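Long-range contact in lipase (Rhizopus chinensis, PDB 6A0W), which probably hydrolyses the ester bonds of fats as a class 3 lipase of alpha/beta-hydrolase fold, its N-terminal segment regulating substrate-binding affinity: residues G7-L12 and P277-A282. Residues are numbered along the deposited sequence; the frame is centred on the assembly and turned at random.
Sequences GMTLDL and PFTSIA
T9 and T279 tie the N-terminal segment G7-L12 to a loop of the alpha/beta-hydrolase domain, P277-A282, through reciprocal side-chain-to-backbone hydrogen bonds. The segments run in the same direction: M8, T9 and L10 lie nearest P277, T279 and S280. T9 OG1 donates to T279 O and T279 OG1 to T9 O, each at 2.7 Å; the donors tilt 30° and 19° from the respective carbonyl planes. Both hydroxyls sit between their own backbone N and carbonyl carbon, which turns each across the gap. The acceptors T9 O and T279 O lie 3.0 Å apart, a closeness these crossed bonds probably help offset.

Backbone bonds flank the pair. T9 N donates to P277 O (3.2 Å), at the start of an inverse gamma turn centred on F278, and I281 N to L10 O (2.9 Å); both are nearly straight, the second 172° at the hydrogen.

L12 CD1 makes a loose apolar contact with F278 CB (4.3 Å), while P277 CB meets the carbonyl G7 O at van der Waals distance (3.4 Å). D11 salt-bridges R114, and I281 touches part of the probable Ser-His-Asp triad (S172, H284, D231), though not the nucleophile elbow carrying S172. One water donates to L10 O (2.6 Å) and accepts from A282 N (3.0 Å).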
ATOM      1  N   GLY A   7       9.121  -0.389  20.158  1.00 59.19           N
ATOM      2  CA  GLY A   7      10.532  -0.759  20.295  1.00 60.03           C
ATOM      3  C   GLY A   7      11.422  -0.385  19.119  1.00 61.90           C
ATOM      4  O   GLY A   7      12.605  -0.684  19.137  1.00 63.65           O
ATOM      5  N   MET A   8      10.866   0.297  18.120  1.00 61.10           N
ATOM      6  CA  MET A   8      11.578   0.607  16.890  1.00 51.62           C
ATOM      7  C   MET A   8      11.873   2.090  16.825  1.00 50.25           C
ATOM      8  O   MET A   8      10.999   2.925  17.072  1.00 57.31           O
ATOM      9  CB  MET A   8      10.709   0.260  15.692  1.00 48.13           C
ATOM     10  CG  MET A   8       9.673  -0.811  15.943  1.00 61.35           C
ATOM     11  SD  MET A   8       9.827  -2.031  14.652  1.00 54.62           S
ATOM     12  CE  MET A   8       9.515  -3.583  15.502  1.00 60.64           C
ATOM     13  N   THR A   9      13.043   2.435  16.314  1.00 45.01           N
ATOM     14  CA  THR A   9      13.382   3.835  16.154  1.00 41.15           C
ATOM     15  C   THR A   9      12.581   4.559  15.066  1.00 43.11           C
ATOM     16  O   THR A   9      12.404   4.034  13.962  1.00 38.78           O
ATOM     17  CB  THR A   9      14.893   3.983  15.881  1.00 55.37           C
ATOM     18  OG1 THR A   9      15.294   3.138  14.779  1.00 42.92           O
ATOM     19  CG2 THR A   9      15.664   3.603  17.148  1.00 52.14           C
ATOM     20  N   LEU A  10      12.326   5.847  15.305  1.00 42.26           N
ATOM     21  CA  LEU A  10      11.783   6.761  14.309  1.00 40.60           C
ATOM     22  C   LEU A  10      12.893   7.449  13.550  1.00 36.40           C
ATOM     23  O   LEU A  10      12.698   7.923  12.421  1.00 37.80           O
ATOM     24  CB  LEU A  10      10.930   7.841  14.979  1.00 48.09           C
ATOM     25  CG  LEU A  10       9.566   7.485  15.551  1.00 51.41           C
ATOM     26  CD1 LEU A  10       8.614   7.185  14.413  1.00 46.56           C
ATOM     27  CD2 LEU A  10       9.660   6.316  16.514  1.00 70.86           C
ATOM     28  N   ASP A  11      13.963   7.742  14.271  1.00 39.63           N
ATOM     29  CA  ASP A  11      15.162   8.286  13.676  1.00 47.82           C
ATOM     30  C   ASP A  11      16.237   7.220  13.772  1.00 46.94           C
ATOM     31  O   ASP A  11      16.330   6.522  14.774  1.00 49.70           O
ATOM     32  CB  ASP A  11      15.632   9.539  14.409  1.00 53.39           C
ATOM     33  CG  ASP A  11      14.590  10.642  14.398  1.00 61.49           C
ATOM     34  OD1 ASP A  11      14.180  11.061  13.294  1.00 52.44           O
ATOM     35  OD2 ASP A  11      14.144  11.031  15.504  1.00 60.45           O
ATOM     36  N   LEU A  12      17.036   7.100  12.719  1.00 42.95           N
ATOM     37  CA  LEU A  12      18.050   6.074  12.684  1.00 47.82           C
ATOM     38  C   LEU A  12      19.241   6.513  13.538  1.00 50.66           C
ATOM     39  O   LEU A  12      19.809   7.572  13.270  1.00 49.19           O
ATOM     40  CB  LEU A  12      18.478   5.886  11.236  1.00 55.12           C
ATOM     41  CG  LEU A  12      19.235   4.589  10.990  1.00 60.83           C
ATOM     42  CD1 LEU A  12      18.314   3.425  11.330  1.00 55.29           C
ATOM     43  CD2 LEU A  12      19.761   4.532   9.557  1.00 56.29           C
ATOM     44  N   PRO A 277      15.470  -3.640  15.179  1.00 48.44           N
ATOM     45  CA  PRO A 277      14.573  -2.480  15.392  1.00 41.12           C
ATOM     46  C   PRO A 277      15.177  -1.168  14.917  1.00 43.57           C
ATOM     47  O   PRO A 277      14.744  -0.071  15.291  1.00 36.28           O
ATOM     48  CB  PRO A 277      14.394  -2.463  16.915  1.00 46.77           C
ATOM     49  CG  PRO A 277      15.716  -2.989  17.427  1.00 47.86           C
ATOM     50  CD  PRO A 277      16.117  -4.075  16.436  1.00 43.83           C
ATOM     51  N   PHE A 278      16.140  -1.280  14.025  1.00 35.31           N
ATOM     52  CA  PHE A 278      16.820  -0.120  13.510  1.00 38.06           C
ATOM     53  C   PHE A 278      16.078   0.372  12.284  1.00 35.42           C
ATOM     54  O   PHE A 278      16.534   0.207  11.150  1.00 38.38           O
ATOM     55  CB  PHE A 278      18.289  -0.462  13.189  1.00 43.44           C
ATOM     56  CG  PHE A 278      19.059  -0.972  14.377  1.00 50.40           C
ATOM     57  CD1 PHE A 278      19.469  -0.101  15.373  1.00 65.46           C
ATOM     58  CD2 PHE A 278      19.336  -2.315  14.519  1.00 55.31           C
ATOM     59  CE1 PHE A 278      20.173  -0.549  16.467  1.00 66.18           C
ATOM     60  CE2 PHE A 278      20.021  -2.773  15.624  1.00 62.00           C
ATOM     61  CZ  PHE A 278      20.445  -1.891  16.595  1.00 68.60           C
ATOM     62  N   THR A 279      14.967   1.060  12.537  1.00 38.36           N
ATOM     63  CA  THR A 279      14.064   1.545  11.493  1.00 34.89           C
ATOM     64  C   THR A 279      14.086   3.066  11.439  1.00 41.96           C
ATOM     65  O   THR A 279      14.807   3.707  12.196  1.00 35.34           O
ATOM     66  CB  THR A 279      12.628   1.087  11.817  1.00 41.66           C
ATOM     67  OG1 THR A 279      12.343   1.399  13.186  1.00 35.74           O
ATOM     68  CG2 THR A 279      12.500  -0.428  11.630  1.00 33.21           C
ATOM     69  N   SER A 280      13.337   3.654  10.508  1.00 38.13           N
ATOM     70  CA  SER A 280      13.264   5.104  10.418  1.00 35.97           C
ATOM     71  C   SER A 280      11.977   5.523   9.716  1.00 38.49           C
ATOM     72  O   SER A 280      11.514   4.845   8.805  1.00 29.52           O
ATOM     73  CB  SER A 280      14.462   5.658   9.664  1.00 38.32           C
ATOM     74  OG  SER A 280      14.279   5.670   8.264  1.00 35.47           O
ATOM     75  N   ILE A 281      11.484   6.707  10.049  1.00 33.51           N
ATOM     76  CA  ILE A 281      10.362   7.296   9.317  1.00 37.47           C
ATOM     77  C   ILE A 281      10.906   7.910   8.048  1.00 33.76           C
ATOM     78  O   ILE A 281      10.232   7.947   7.010  1.00 33.10           O
ATOM     79  CB  ILE A 281       9.552   8.300  10.205  1.00 41.72           C
ATOM     80  CG1 ILE A 281       8.297   8.759   9.490  1.00 44.04           C
ATOM     81  CG2 ILE A 281      10.371   9.511  10.572  1.00 52.55           C
ATOM     82  CD1 ILE A 281       7.205   7.721   9.647  1.00 46.66           C
ATOM     83  N   ALA A 282      12.165   8.319   8.066  1.00 32.37           N
ATOM     84  CA  ALA A 282      12.720   8.971   6.866  1.00 33.20           C
ATOM     85  C   ALA A 282      12.657   7.986   5.692  1.00 30.00           C
ATOM     86  O   ALA A 282      12.430   8.382   4.559  1.00 30.05           O
ATOM     87  CB  ALA A 282      14.184   9.400   7.095  1.00 31.70           C
TER
HETATM   88  O   HOH W   1      13.668   9.295  10.415  1.00 32.94           O